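Local coordinates for adenosine deaminase 1 (Arthrobacter aurescens, PDB 3RYS), which probably catalyses the zinc-dependent hydrolytic deamination of adenine to hypoxanthine, a step of purine salvage and nitrogen catabolism, at residues F32-R37 with M70-T75; I100-Q105 with E115-G120; G133-L138 with D322-V327; R184-A189 with D214-E219; D291-L296 with P305-L310. All blocks are in the same frame, centred on the assembly; numbering follows the deposited sequence.

Overall arrangement
The chain is an adenosine deaminase-type TIM barrel with helical additions. From the N terminus, contact 1 closes first, bringing helix 28-37 onto the turn after helix 59-69. Contact 2 follows in series, folding helix 114-125 against the end of strand 95-102. The two touch where Thr116 packs on Gln74 and Thr75. Contact 3 spans the longest loop, joining the start of strand 135-143 to helix 322-339; its strand neighbours that of contact 2, with Ile100 and Leu137 meeting between them. Nested inside this loop are contact 4, linking helix 183-191 to the segment entering strand 220-221, and contact 5, pairing helices 289-300 and 304-317. No contacts cross along the chain.

Contact 1. Residues F32-R37 with M70-T75; sequences FALAER and MAVLQT
Leu34 and Ala35, near the end of helix 28-37, pack against Val72 and Leu73 of the short turn that follows helix 59-69. The backbones come together at a small residue, the CA atoms of Ala35 and Val72 lying 5.2 Å apart.

The contact between the two segments is apolar, and Val72 is at its middle, with its branches divided between two helix residues. Its CG1 rests on Ala35 CB at 3.9 Å, while its CG2 faces Leu34 CB at the same distance of 3.9 Å. The side chains of Leu34 and Val72 cross at about a right angle. Farther out, Leu34 CD1 meets Leu73 CD2 at 3.9 Å. The CB of Leu73 points away from the helix, yet with CG anti to the carbonyl carbon (chi1 -62°) the branch ending in CD2 still arrives at Leu34.

Polar interactions beside this patch tie both segments to helix 76-92. Arg37 NH2 forms salt bridges with Asp78 and Asp81. Asp78 OD2 also accepts hydrogen bonds from the backbone N atoms of Gln74 and Thr75, and Thr75, at the N-cap of that helix, uses its side chain to cap a backbone N. One carboxylate thus braces the turn as well as the arginine from the neighbouring helix.

Between the segments the chain is helix and loop without a strand. The contact joins the two ends of the helical excursion after barrel strand 15-17, whose helix 59-69 supplies Leu59, Phe62, Leu63 and Tyr66 to the adenine pocket of this TIM-barrel deaminase.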
# COMPACT_ATOMS: atom_id res chain seq x y z
N PHE A 32 -16.10 -7.26 13.17
CA PHE A 32 -17.22 -7.65 14.00
C PHE A 32 -17.90 -6.47 14.70
O PHE A 32 -19.11 -6.49 14.93
CB PHE A 32 -16.78 -8.70 15.02
CG PHE A 32 -16.88 -10.10 14.52
CD1 PHE A 32 -16.00 -10.57 13.56
CD2 PHE A 32 -17.86 -10.96 14.99
CE1 PHE A 32 -16.09 -11.86 13.08
CE2 PHE A 32 -17.96 -12.25 14.52
CZ PHE A 32 -17.07 -12.70 13.56
N ALA A 33 -17.13 -5.45 15.04
CA ALA A 33 -17.68 -4.28 15.71
C ALA A 33 -18.55 -3.46 14.75
O ALA A 33 -19.64 -3.00 15.10
CB ALA A 33 -16.57 -3.42 16.29
N LEU A 34 -18.06 -3.27 13.52
CA LEU A 34 -18.78 -2.51 12.52
C LEU A 34 -20.01 -3.28 12.04
O LEU A 34 -21.06 -2.70 11.78
CB LEU A 34 -17.87 -2.14 11.35
CG LEU A 34 -16.72 -1.21 11.73
CD1 LEU A 34 -15.82 -0.93 10.53
CD2 LEU A 34 -17.24 0.08 12.32
N ALA A 35 -19.86 -4.60 11.93
CA ALA A 35 -21.00 -5.45 11.60
C ALA A 35 -22.10 -5.22 12.62
O ALA A 35 -23.26 -5.04 12.27
CB ALA A 35 -20.58 -6.92 11.58
N GLU A 36 -21.72 -5.21 13.90
CA GLU A 36 -22.68 -5.04 14.97
C GLU A 36 -23.37 -3.68 14.91
O GLU A 36 -24.59 -3.59 15.01
CB GLU A 36 -22.01 -5.23 16.32
CG GLU A 36 -22.97 -5.30 17.48
CD GLU A 36 -22.38 -6.01 18.68
OE1 GLU A 36 -21.34 -6.68 18.52
OE2 GLU A 36 -22.96 -5.89 19.79
N ARG A 37 -22.57 -2.63 14.74
CA ARG A 37 -23.07 -1.27 14.68
C ARG A 37 -24.02 -1.07 13.49
O ARG A 37 -24.92 -0.23 13.54
CB ARG A 37 -21.91 -0.28 14.59
CG ARG A 37 -22.28 1.15 14.96
CD ARG A 37 -21.04 1.95 15.34
NE ARG A 37 -20.21 2.26 14.19
CZ ARG A 37 -19.03 2.88 14.26
NH1 ARG A 37 -18.54 3.26 15.43
NH2 ARG A 37 -18.35 3.12 13.15
N MET A 70 -15.31 -5.88 3.18
CA MET A 70 -15.68 -4.48 3.00
C MET A 70 -17.17 -4.24 3.24
O MET A 70 -17.61 -3.09 3.32
CB MET A 70 -15.30 -3.99 1.60
CG MET A 70 -13.81 -3.95 1.34
SD MET A 70 -13.45 -3.20 -0.25
CE MET A 70 -11.71 -3.59 -0.42
N ALA A 71 -17.94 -5.32 3.36
CA ALA A 71 -19.39 -5.21 3.49
C ALA A 71 -19.84 -4.49 4.76
O ALA A 71 -20.96 -3.98 4.83
CB ALA A 71 -20.03 -6.59 3.42
N VAL A 72 -18.97 -4.44 5.77
CA VAL A 72 -19.30 -3.78 7.03
C VAL A 72 -19.11 -2.26 6.96
O VAL A 72 -19.54 -1.53 7.86
CB VAL A 72 -18.49 -4.34 8.22
CG1 VAL A 72 -18.74 -5.84 8.37
CG2 VAL A 72 -17.01 -4.05 8.04
N LEU A 73 -18.46 -1.79 5.90
CA LEU A 73 -18.22 -0.37 5.72
C LEU A 73 -19.40 0.33 5.06
O LEU A 73 -19.47 0.40 3.84
CB LEU A 73 -16.97 -0.16 4.86
CG LEU A 73 -15.65 -0.69 5.41
CD1 LEU A 73 -14.53 -0.51 4.39
CD2 LEU A 73 -15.32 -0.00 6.73
N GLN A 74 -20.31 0.87 5.86
CA GLN A 74 -21.54 1.48 5.34
C GLN A 74 -21.56 3.00 5.46
O GLN A 74 -22.00 3.70 4.55
CB GLN A 74 -22.77 0.90 6.05
CG GLN A 74 -22.99 -0.59 5.83
CD GLN A 74 -23.19 -0.92 4.36
OE1 GLN A 74 -22.57 -1.85 3.84
NE2 GLN A 74 -24.06 -0.17 3.70
N THR A 75 -21.10 3.50 6.60
CA THR A 75 -21.26 4.91 6.92
C THR A 75 -19.93 5.63 6.92
O THR A 75 -18.86 5.02 7.01
CB THR A 75 -21.90 5.09 8.31
OG1 THR A 75 -20.95 4.77 9.33
CG2 THR A 75 -23.12 4.20 8.45

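Contact 2. Residues I100-Q105 with E115-G120; sequences IMMDPQ and ETCVNG
Met102 ends strand 95-102 and reaches out to Cys117 and Val118 of helix 114-125, the packing of a helix on its strand within a beta-alpha-beta crossover of the TIM barrel. The terminal methyl does the touching: Met102 CE lies 3.3 Å from Cys117 SG and 4.1 Å from Val118 CG2. A fully extended side chain carries it there, with CG anti to the backbone N (chi1 159°) and no bend beyond. Pro104 adds a looser approach, its carbonyl O standing 4.4 Å from Cys117 SG.

In the next shell, Phe79 of helix 76-92 packs on Cys117, while Val118 leans on Leu158 and Pro164. The strand end is fixed by backbone hydrogen bonding between Met102 and Ala141 of the adjacent strand. Just beyond it, Asp103 is hydrogen-bonded through its N to Glu23 and through OD2 to Tyr66, a residue of the adenine pocket, so the contact backs the chain that passes the active site.

On the side of helix 114-125 turned from the strand, a side-chain bond is added to the helical backbone bonds: Asn119 ND2 donates to Glu115 OE2 over 2.9 Å, with an N-H...O angle of 146°, meeting the oxygen from 51° above the carboxylate plane.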
# COMPACT_ATOMS: atom_id res chain seq x y z
N ILE A 100 -1.79 6.61 1.38
CA ILE A 100 -2.78 5.56 1.57
C ILE A 100 -3.68 5.32 0.37
O ILE A 100 -4.27 6.25 -0.18
CB ILE A 100 -3.65 5.90 2.79
CG1 ILE A 100 -2.77 6.04 4.04
CG2 ILE A 100 -4.73 4.84 3.00
CD1 ILE A 100 -3.39 6.87 5.14
N MET A 101 -3.78 4.07 -0.04
CA MET A 101 -4.66 3.69 -1.13
C MET A 101 -6.07 3.34 -0.66
O MET A 101 -6.30 2.96 0.49
CB MET A 101 -4.08 2.54 -1.95
CG MET A 101 -3.33 2.98 -3.19
SD MET A 101 -2.59 1.59 -4.07
CE MET A 101 -1.14 1.29 -3.07
N MET A 102 -7.01 3.48 -1.58
CA MET A 102 -8.41 3.24 -1.30
C MET A 102 -9.03 2.80 -2.61
O MET A 102 -8.68 3.33 -3.67
CB MET A 102 -9.04 4.52 -0.78
CG MET A 102 -10.54 4.60 -0.90
SD MET A 102 -11.06 6.29 -0.52
CE MET A 102 -12.83 6.11 -0.69
N ASP A 103 -9.93 1.82 -2.55
CA ASP A 103 -10.61 1.33 -3.75
C ASP A 103 -12.02 1.89 -3.82
O ASP A 103 -12.97 1.24 -3.39
CB ASP A 103 -10.65 -0.20 -3.77
CG ASP A 103 -9.27 -0.84 -3.74
OD1 ASP A 103 -8.29 -0.17 -4.13
OD2 ASP A 103 -9.18 -2.02 -3.33
N PRO A 104 -12.17 3.10 -4.38
CA PRO A 104 -13.48 3.74 -4.50
C PRO A 104 -14.53 2.77 -5.04
O PRO A 104 -15.63 2.69 -4.49
CB PRO A 104 -13.23 4.86 -5.51
CG PRO A 104 -11.79 5.14 -5.43
CD PRO A 104 -11.12 3.85 -5.10
N GLN A 105 -14.19 2.04 -6.10
CA GLN A 105 -15.13 1.15 -6.76
C GLN A 105 -15.59 -0.02 -5.88
O GLN A 105 -16.70 -0.52 -6.04
CB GLN A 105 -14.54 0.61 -8.06
CG GLN A 105 -14.38 1.65 -9.16
CD GLN A 105 -13.36 1.23 -10.19
OE1 GLN A 105 -12.17 1.13 -9.89
NE2 GLN A 105 -13.81 0.97 -11.42
N GLU A 115 -19.20 10.03 -2.00
CA GLU A 115 -19.24 11.01 -0.93
C GLU A 115 -18.93 10.34 0.41
O GLU A 115 -18.15 10.84 1.20
CB GLU A 115 -20.62 11.67 -0.89
CG GLU A 115 -20.79 12.74 0.18
CD GLU A 115 -20.40 14.13 -0.30
OE1 GLU A 115 -20.21 14.30 -1.53
OE2 GLU A 115 -20.28 15.04 0.55
N THR A 116 -19.55 9.18 0.64
CA THR A 116 -19.41 8.47 1.91
C THR A 116 -18.01 7.92 2.16
O THR A 116 -17.43 8.16 3.22
CB THR A 116 -20.42 7.30 2.02
OG1 THR A 116 -21.75 7.81 1.91
CG2 THR A 116 -20.27 6.60 3.36
N CYS A 117 -17.46 7.18 1.20
CA CYS A 117 -16.15 6.58 1.41
C CYS A 117 -15.02 7.62 1.40
O CYS A 117 -14.12 7.56 2.23
CB CYS A 117 -15.88 5.42 0.43
SG CYS A 117 -16.01 5.78 -1.35
N VAL A 118 -15.08 8.58 0.48
CA VAL A 118 -14.08 9.64 0.43
C VAL A 118 -14.09 10.51 1.69
O VAL A 118 -13.05 10.74 2.30
CB VAL A 118 -14.24 10.54 -0.81
CG1 VAL A 118 -13.19 11.64 -0.80
CG2 VAL A 118 -14.16 9.72 -2.08
N ASN A 119 -15.26 11.02 2.06
CA ASN A 119 -15.38 11.84 3.26
C ASN A 119 -14.93 11.10 4.52
O ASN A 119 -14.25 11.68 5.37
CB ASN A 119 -16.82 12.34 3.44
CG ASN A 119 -17.20 13.39 2.41
OD1 ASN A 119 -16.37 13.86 1.64
ND2 ASN A 119 -18.48 13.77 2.41
N GLY A 120 -15.31 9.83 4.63
CA GLY A 120 -14.96 9.03 5.80
C GLY A 120 -13.46 8.98 6.03
O GLY A 120 -12.99 9.22 7.14

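Contact 3. Residues G133-L138 with D322-V327; sequences GVSTLL and DARKAV
Arg324 and Ser135 account for most of the surface buried here, where the first turns of helix 322-339 meet the opening of strand 135-143. In a TIM barrel this is the end of the strand remote from the active site. Arg324 sends its CB toward the strand; CG is anti to the backbone N (chi1 -177°), and a bend at chi2 (61°) turns the guanidinium onto Ser135.

The modelled serine hydroxyl lies over one face of the guanidinium, and Ser135 CB is 3.6 Å from Arg324 NE. The exact placing of the hydroxyl is doubtful and its angles to the N-H groups are poor, so no hydrogen bond is assigned. Arg324 NH2 is satisfied instead by the carbonyl O of Arg96, on neighbouring strand 95-102, and Glu129 packs against both Arg324 and Ser135. With a leucine in place of Arg324, the Arg96 carbonyl would probably lose this donor, and with it a polar link from helix 322-339 to strand 95-102.

Gly133, the third participant, leaves helix 128-132 with a positive phi of 71°, a conformation that favours glycine. Its carbonyl O lies in the guanidinium plane, at the edge, 3.7 Å from Arg324 NH2.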
# COMPACT_ATOMS: atom_id res chain seq x y z
N GLY A 133 0.58 12.37 14.44
CA GLY A 133 1.88 12.82 13.98
C GLY A 133 2.30 12.16 12.67
O GLY A 133 3.49 11.91 12.44
N VAL A 134 1.33 11.89 11.81
CA VAL A 134 1.60 11.25 10.53
C VAL A 134 1.11 12.11 9.37
O VAL A 134 -0.08 12.40 9.26
CB VAL A 134 0.92 9.88 10.44
CG1 VAL A 134 1.08 9.30 9.05
CG2 VAL A 134 1.48 8.93 11.49
N SER A 135 2.04 12.52 8.50
CA SER A 135 1.68 13.19 7.25
C SER A 135 0.98 12.19 6.35
O SER A 135 1.35 11.02 6.31
CB SER A 135 2.93 13.70 6.54
OG SER A 135 3.56 14.73 7.27
N THR A 136 -0.02 12.64 5.60
CA THR A 136 -0.80 11.70 4.79
C THR A 136 -1.18 12.21 3.41
O THR A 136 -1.43 13.40 3.22
CB THR A 136 -2.08 11.26 5.51
OG1 THR A 136 -2.90 12.40 5.78
CG2 THR A 136 -1.73 10.55 6.82
N LEU A 137 -1.22 11.29 2.45
CA LEU A 137 -1.77 11.55 1.12
C LEU A 137 -2.80 10.48 0.77
O LEU A 137 -2.61 9.30 1.09
CB LEU A 137 -0.67 11.61 0.06
CG LEU A 137 0.14 12.91 -0.07
CD1 LEU A 137 -0.77 14.15 -0.02
CD2 LEU A 137 1.22 13.00 0.98
N LEU A 138 -3.89 10.88 0.13
CA LEU A 138 -4.91 9.93 -0.27
C LEU A 138 -4.78 9.57 -1.74
O LEU A 138 -4.75 10.44 -2.61
CB LEU A 138 -6.31 10.49 0.02
CG LEU A 138 -7.47 9.51 -0.17
CD1 LEU A 138 -7.15 8.18 0.50
CD2 LEU A 138 -8.77 10.09 0.36
N ASP A 322 9.57 18.53 0.13
CA ASP A 322 11.00 18.39 0.37
C ASP A 322 11.32 18.74 1.82
O ASP A 322 12.28 18.22 2.41
CB ASP A 322 11.79 19.26 -0.60
CG ASP A 322 11.64 18.80 -2.04
OD1 ASP A 322 11.63 17.57 -2.28
OD2 ASP A 322 11.53 19.66 -2.94
N ALA A 323 10.51 19.63 2.40
CA ALA A 323 10.66 20.03 3.79
C ALA A 323 10.32 18.88 4.73
O ALA A 323 11.05 18.60 5.68
CB ALA A 323 9.77 21.24 4.09
N ARG A 324 9.20 18.21 4.46
CA ARG A 324 8.78 17.06 5.24
C ARG A 324 9.78 15.92 5.10
O ARG A 324 10.01 15.18 6.06
CB ARG A 324 7.39 16.60 4.80
CG ARG A 324 6.84 15.44 5.60
CD ARG A 324 6.69 15.81 7.06
NE ARG A 324 6.09 14.72 7.84
CZ ARG A 324 5.75 14.82 9.12
NH1 ARG A 324 5.95 15.96 9.76
NH2 ARG A 324 5.20 13.79 9.75
N LYS A 325 10.37 15.78 3.92
CA LYS A 325 11.36 14.73 3.68
C LYS A 325 12.62 15.00 4.50
O LYS A 325 13.16 14.09 5.13
CB LYS A 325 11.72 14.65 2.20
CG LYS A 325 10.62 14.05 1.33
CD LYS A 325 10.94 14.20 -0.15
CE LYS A 325 9.93 13.43 -1.00
NZ LYS A 325 10.10 13.70 -2.46
N ALA A 326 13.06 16.25 4.48
CA ALA A 326 14.29 16.64 5.16
C ALA A 326 14.28 16.29 6.65
O ALA A 326 15.20 15.64 7.15
CB ALA A 326 14.56 18.12 4.96
N VAL A 327 13.23 16.71 7.35
CA VAL A 327 13.13 16.46 8.78
C VAL A 327 13.01 14.96 9.08
O VAL A 327 13.56 14.47 10.06
CB VAL A 327 11.97 17.24 9.45
CG1 VAL A 327 12.09 18.73 9.15
CG2 VAL A 327 10.62 16.70 9.00

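Contact 4. Residues R184-A189 with D214-E219; sequences RLYQRA and DVLHVE
Tyr186 and Leu216 owe their meeting to their torsions: the tyrosine holds CG on the side of the backbone N (chi1 -82°), which swings the ring toward the 214-219 loop, and the leucine, with CG anti to the carbonyl carbon (chi1 -62°) and an extended chi2, sets its branches over one face of that ring. The setting is the outer layer of the TIM barrel, where helix 183-191 follows strand 167-171 and packs beside the chain descending from helix 206-214 into strand 220-221. The backbones are near each other at this point, Tyr186 CA and Leu216 CA being 5.7 Å apart.

Within that face, Leu216 CD1 makes a CH-pi contact, 4.2 Å from the centroid of the Tyr186 ring and 16° off the normal, offset toward the rim. Beside it, Leu216 CD2 rests on Tyr186 CD2 at 3.8 Å. Leu216 O lies 3.5 Å from Tyr186 CD1, so backbone as well as side chain lines the ring.

At its polar end the ring is fixed by strand 195-200, for Tyr186 OH is hydrogen-bonded to Ile197 O. That strand carries His199, a ligand of the zinc ion, whose side chain is about 8 Å from that of Tyr186; the contact is thus a layer behind the metal site. Leu170, Arg196 and Ala198 also touch the tyrosine.

His217, with positive phi, breaks the helical run of backbone angles after helix 206-214 and redirects the chain toward Val218. Val218 packs on Ala198 as well, and its CG1 approaches Tyr186 CE1 obliquely at 3.9 Å.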
# COMPACT_ATOMS: atom_id res chain seq x y z
N ARG A 184 -5.88 5.47 -21.10
CA ARG A 184 -6.75 6.65 -21.12
C ARG A 184 -6.89 7.21 -19.71
O ARG A 184 -6.64 8.40 -19.46
CB ARG A 184 -8.14 6.30 -21.67
CG ARG A 184 -8.26 6.26 -23.19
CD ARG A 184 -7.31 5.25 -23.84
NE ARG A 184 -7.43 3.91 -23.27
CZ ARG A 184 -6.89 2.82 -23.80
NH1 ARG A 184 -6.19 2.92 -24.93
NH2 ARG A 184 -7.05 1.64 -23.22
N LEU A 185 -7.30 6.34 -18.79
CA LEU A 185 -7.43 6.70 -17.38
C LEU A 185 -6.24 7.49 -16.85
O LEU A 185 -6.41 8.53 -16.22
CB LEU A 185 -7.63 5.43 -16.54
CG LEU A 185 -7.60 5.59 -15.02
CD1 LEU A 185 -8.78 6.42 -14.55
CD2 LEU A 185 -7.58 4.23 -14.35
N TYR A 186 -5.03 7.00 -17.12
CA TYR A 186 -3.83 7.69 -16.64
C TYR A 186 -3.51 8.98 -17.39
O TYR A 186 -2.96 9.92 -16.81
CB TYR A 186 -2.61 6.75 -16.61
CG TYR A 186 -2.59 5.90 -15.37
CD1 TYR A 186 -1.65 6.12 -14.36
CD2 TYR A 186 -3.53 4.89 -15.18
CE1 TYR A 186 -1.64 5.35 -13.21
CE2 TYR A 186 -3.52 4.11 -14.04
CZ TYR A 186 -2.58 4.35 -13.06
OH TYR A 186 -2.58 3.58 -11.92
N GLN A 187 -3.87 9.04 -18.67
CA GLN A 187 -3.77 10.29 -19.41
C GLN A 187 -4.72 11.31 -18.78
O GLN A 187 -4.38 12.48 -18.65
CB GLN A 187 -4.08 10.08 -20.89
CG GLN A 187 -2.88 9.67 -21.72
CD GLN A 187 -3.24 9.31 -23.16
OE1 GLN A 187 -4.21 8.58 -23.41
NE2 GLN A 187 -2.46 9.82 -24.10
N ARG A 188 -5.90 10.85 -18.39
CA ARG A 188 -6.85 11.70 -17.68
C ARG A 188 -6.27 12.25 -16.39
O ARG A 188 -6.29 13.46 -16.15
CB ARG A 188 -8.14 10.93 -17.38
CG ARG A 188 -9.33 11.31 -18.25
CD ARG A 188 -10.15 12.41 -17.60
NE ARG A 188 -9.30 13.51 -17.15
CZ ARG A 188 -9.75 14.66 -16.65
NH1 ARG A 188 -8.89 15.60 -16.28
NH2 ARG A 188 -11.06 14.87 -16.53
N ALA A 189 -5.74 11.35 -15.57
CA ALA A 189 -5.16 11.71 -14.28
C ALA A 189 -4.01 12.71 -14.40
O ALA A 189 -3.95 13.69 -13.67
CB ALA A 189 -4.69 10.46 -13.55
N ASP A 214 5.89 3.04 -19.19
CA ASP A 214 5.91 3.68 -20.50
C ASP A 214 4.52 4.10 -21.00
O ASP A 214 4.35 5.20 -21.51
CB ASP A 214 6.58 2.76 -21.52
CG ASP A 214 8.08 2.63 -21.27
OD1 ASP A 214 8.64 3.52 -20.60
OD2 ASP A 214 8.69 1.64 -21.75
N VAL A 215 3.55 3.21 -20.83
CA VAL A 215 2.19 3.49 -21.27
C VAL A 215 1.44 4.34 -20.24
O VAL A 215 0.72 5.27 -20.61
CB VAL A 215 1.41 2.19 -21.53
CG1 VAL A 215 0.03 2.50 -22.10
CG2 VAL A 215 2.19 1.29 -22.48
N LEU A 216 1.63 4.03 -18.96
CA LEU A 216 0.89 4.69 -17.89
C LEU A 216 1.67 5.82 -17.22
O LEU A 216 1.11 6.62 -16.48
CB LEU A 216 0.45 3.67 -16.83
CG LEU A 216 -0.50 2.56 -17.26
CD1 LEU A 216 -0.92 1.73 -16.05
CD2 LEU A 216 -1.72 3.12 -17.96
N HIS A 217 2.98 5.87 -17.48
CA HIS A 217 3.84 6.91 -16.94
C HIS A 217 3.78 7.04 -15.41
O HIS A 217 3.84 8.14 -14.87
CB HIS A 217 3.53 8.26 -17.59
CG HIS A 217 3.71 8.27 -19.08
ND1 HIS A 217 4.96 8.20 -19.67
CD2 HIS A 217 2.81 8.32 -20.09
CE1 HIS A 217 4.82 8.22 -20.99
NE2 HIS A 217 3.53 8.29 -21.27
N VAL A 218 3.68 5.91 -14.72
CA VAL A 218 3.62 5.94 -13.26
C VAL A 218 4.92 6.47 -12.66
O VAL A 218 5.97 6.45 -13.30
CB VAL A 218 3.32 4.55 -12.65
CG1 VAL A 218 1.98 4.04 -13.15
CG2 VAL A 218 4.44 3.57 -12.97
N GLU A 219 4.84 6.93 -11.41
CA GLU A 219 5.99 7.54 -10.75
C GLU A 219 6.66 6.59 -9.77
O GLU A 219 7.78 6.83 -9.33
CB GLU A 219 5.55 8.81 -10.03
CG GLU A 219 4.54 9.59 -10.83
CD GLU A 219 4.50 11.03 -10.43
OE1 GLU A 219 3.41 11.49 -10.04
OE2 GLU A 219 5.56 11.68 -10.48

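Contact 5. Residues D291-L296 with P305-L310; sequences DNFEQL and PEQATL
Gln307 and Leu310 of helix 304-317 pack on Phe293 and Leu296 of helix 289-300, forming an antiparallel helical hairpin on the outside of the TIM barrel. The axes of the two segments come no closer than 11.5 Å, with 147° between their directions, so long side chains must bridge the interval.

The second segment opens at Pro305, whose carbonyl O accepts both Thr309 OG1 and Thr309 N, the two donors arriving from opposite faces of the carbonyl plane. Glu306 reaches back with OE1 to the backbone N of Ser303, steadying the beginning of the helix.

Gln307 is the first to cross. Its chain is extended beyond CG and runs past the Phe293 ring: Gln307 CG sits 3.6 Å from Phe293 CD2, and Gln307 NE2 lies 3.8 Å from Phe293 CB. The amide plane is inclined 37° to the ring, and the chain passes at the ring's edge. Trp335 of helix 322-339 also touches Gln307, and Ala308 turns to that helix, packing on Val332 and Val336.

Leu310 completes the interface. Its CB is 4.1 Å from Phe293 CE2. Replacing Phe293 by an alanine would probably open a gap between the helices, with Gln307 CG and Leu310 CB deprived of the ring they pack on. Val277, on strand 275-277, touches Phe293, Leu296 and Leu310, and so seats the hairpin on the barrel wall. Next to it the two leucines meet through their methyls, Leu296 CD1 lying 4.3 Å from Leu310 CD1.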
# COMPACT_ATOMS: atom_id res chain seq x y z
N ASP A 291 6.53 -4.69 11.58
CA ASP A 291 6.55 -6.15 11.59
C ASP A 291 7.31 -6.67 10.38
O ASP A 291 8.04 -7.66 10.49
CB ASP A 291 5.13 -6.71 11.60
CG ASP A 291 4.44 -6.52 12.94
OD1 ASP A 291 5.03 -6.86 13.98
OD2 ASP A 291 3.29 -6.02 12.93
N ASN A 292 7.15 -6.01 9.24
CA ASN A 292 7.90 -6.38 8.05
C ASN A 292 9.40 -6.21 8.29
O ASN A 292 10.20 -7.06 7.91
CB ASN A 292 7.46 -5.58 6.82
CG ASN A 292 6.18 -6.11 6.20
OD1 ASN A 292 6.21 -6.83 5.20
ND2 ASN A 292 5.04 -5.76 6.79
N PHE A 293 9.77 -5.11 8.94
CA PHE A 293 11.17 -4.88 9.27
C PHE A 293 11.69 -5.94 10.23
O PHE A 293 12.75 -6.53 10.00
CB PHE A 293 11.37 -3.48 9.86
CG PHE A 293 11.54 -2.41 8.83
CD1 PHE A 293 10.47 -1.64 8.42
CD2 PHE A 293 12.78 -2.17 8.28
CE1 PHE A 293 10.63 -0.65 7.48
CE2 PHE A 293 12.95 -1.18 7.33
CZ PHE A 293 11.87 -0.42 6.93
N GLU A 294 10.94 -6.17 11.30
CA GLU A 294 11.30 -7.17 12.30
C GLU A 294 11.65 -8.51 11.67
O GLU A 294 12.64 -9.14 12.04
CB GLU A 294 10.17 -7.36 13.30
CG GLU A 294 10.48 -8.38 14.38
CD GLU A 294 9.25 -8.78 15.18
OE1 GLU A 294 8.13 -8.47 14.73
OE2 GLU A 294 9.42 -9.41 16.24
N GLN A 295 10.83 -8.93 10.71
CA GLN A 295 11.05 -10.21 10.05
C GLN A 295 12.26 -10.18 9.11
O GLN A 295 12.98 -11.17 8.99
CB GLN A 295 9.79 -10.66 9.31
CG GLN A 295 8.61 -10.98 10.23
CD GLN A 295 8.93 -12.06 11.25
OE1 GLN A 295 9.65 -11.82 12.22
NE2 GLN A 295 8.38 -13.25 11.05
N LEU A 296 12.49 -9.04 8.47
CA LEU A 296 13.65 -8.87 7.59
C LEU A 296 14.94 -9.00 8.37
O LEU A 296 15.91 -9.60 7.90
CB LEU A 296 13.61 -7.51 6.89
CG LEU A 296 12.52 -7.33 5.84
CD1 LEU A 296 12.56 -5.92 5.27
CD2 LEU A 296 12.66 -8.37 4.73
N PRO A 305 22.20 -0.19 9.37
CA PRO A 305 22.46 0.66 8.21
C PRO A 305 21.64 0.23 6.99
O PRO A 305 21.23 1.08 6.20
CB PRO A 305 23.95 0.42 7.93
CG PRO A 305 24.51 -0.01 9.24
CD PRO A 305 23.43 -0.80 9.91
N GLU A 306 21.40 -1.06 6.85
CA GLU A 306 20.58 -1.54 5.74
C GLU A 306 19.13 -1.09 5.92
O GLU A 306 18.53 -0.51 5.01
CB GLU A 306 20.70 -3.06 5.58
CG GLU A 306 22.07 -3.51 5.04
CD GLU A 306 22.29 -5.01 5.12
OE1 GLU A 306 21.57 -5.69 5.90
OE2 GLU A 306 23.17 -5.53 4.40
N GLN A 307 18.58 -1.36 7.11
CA GLN A 307 17.25 -0.88 7.48
C GLN A 307 17.09 0.62 7.26
O GLN A 307 16.07 1.08 6.74
CB GLN A 307 16.96 -1.19 8.95
CG GLN A 307 16.24 -2.50 9.22
CD GLN A 307 16.08 -2.78 10.71
OE1 GLN A 307 17.06 -3.00 11.42
NE2 GLN A 307 14.83 -2.77 11.18
N ALA A 308 18.11 1.38 7.65
CA ALA A 308 18.09 2.82 7.48
C ALA A 308 17.99 3.20 6.00
O ALA A 308 17.24 4.10 5.63
CB ALA A 308 19.32 3.45 8.10
N THR A 309 18.77 2.52 5.17
CA THR A 309 18.73 2.76 3.74
C THR A 309 17.31 2.58 3.21
O THR A 309 16.81 3.42 2.46
CB THR A 309 19.72 1.84 2.98
OG1 THR A 309 21.06 2.13 3.40
CG2 THR A 309 19.60 2.06 1.48
N LEU A 310 16.66 1.49 3.62
CA LEU A 310 15.28 1.21 3.24
C LEU A 310 14.34 2.33 3.68
O LEU A 310 13.48 2.76 2.92
CB LEU A 310 14.82 -0.12 3.85
CG LEU A 310 15.52 -1.37 3.31
CD1 LEU A 310 15.10 -2.59 4.10
CD2 LEU A 310 15.22 -1.55 1.83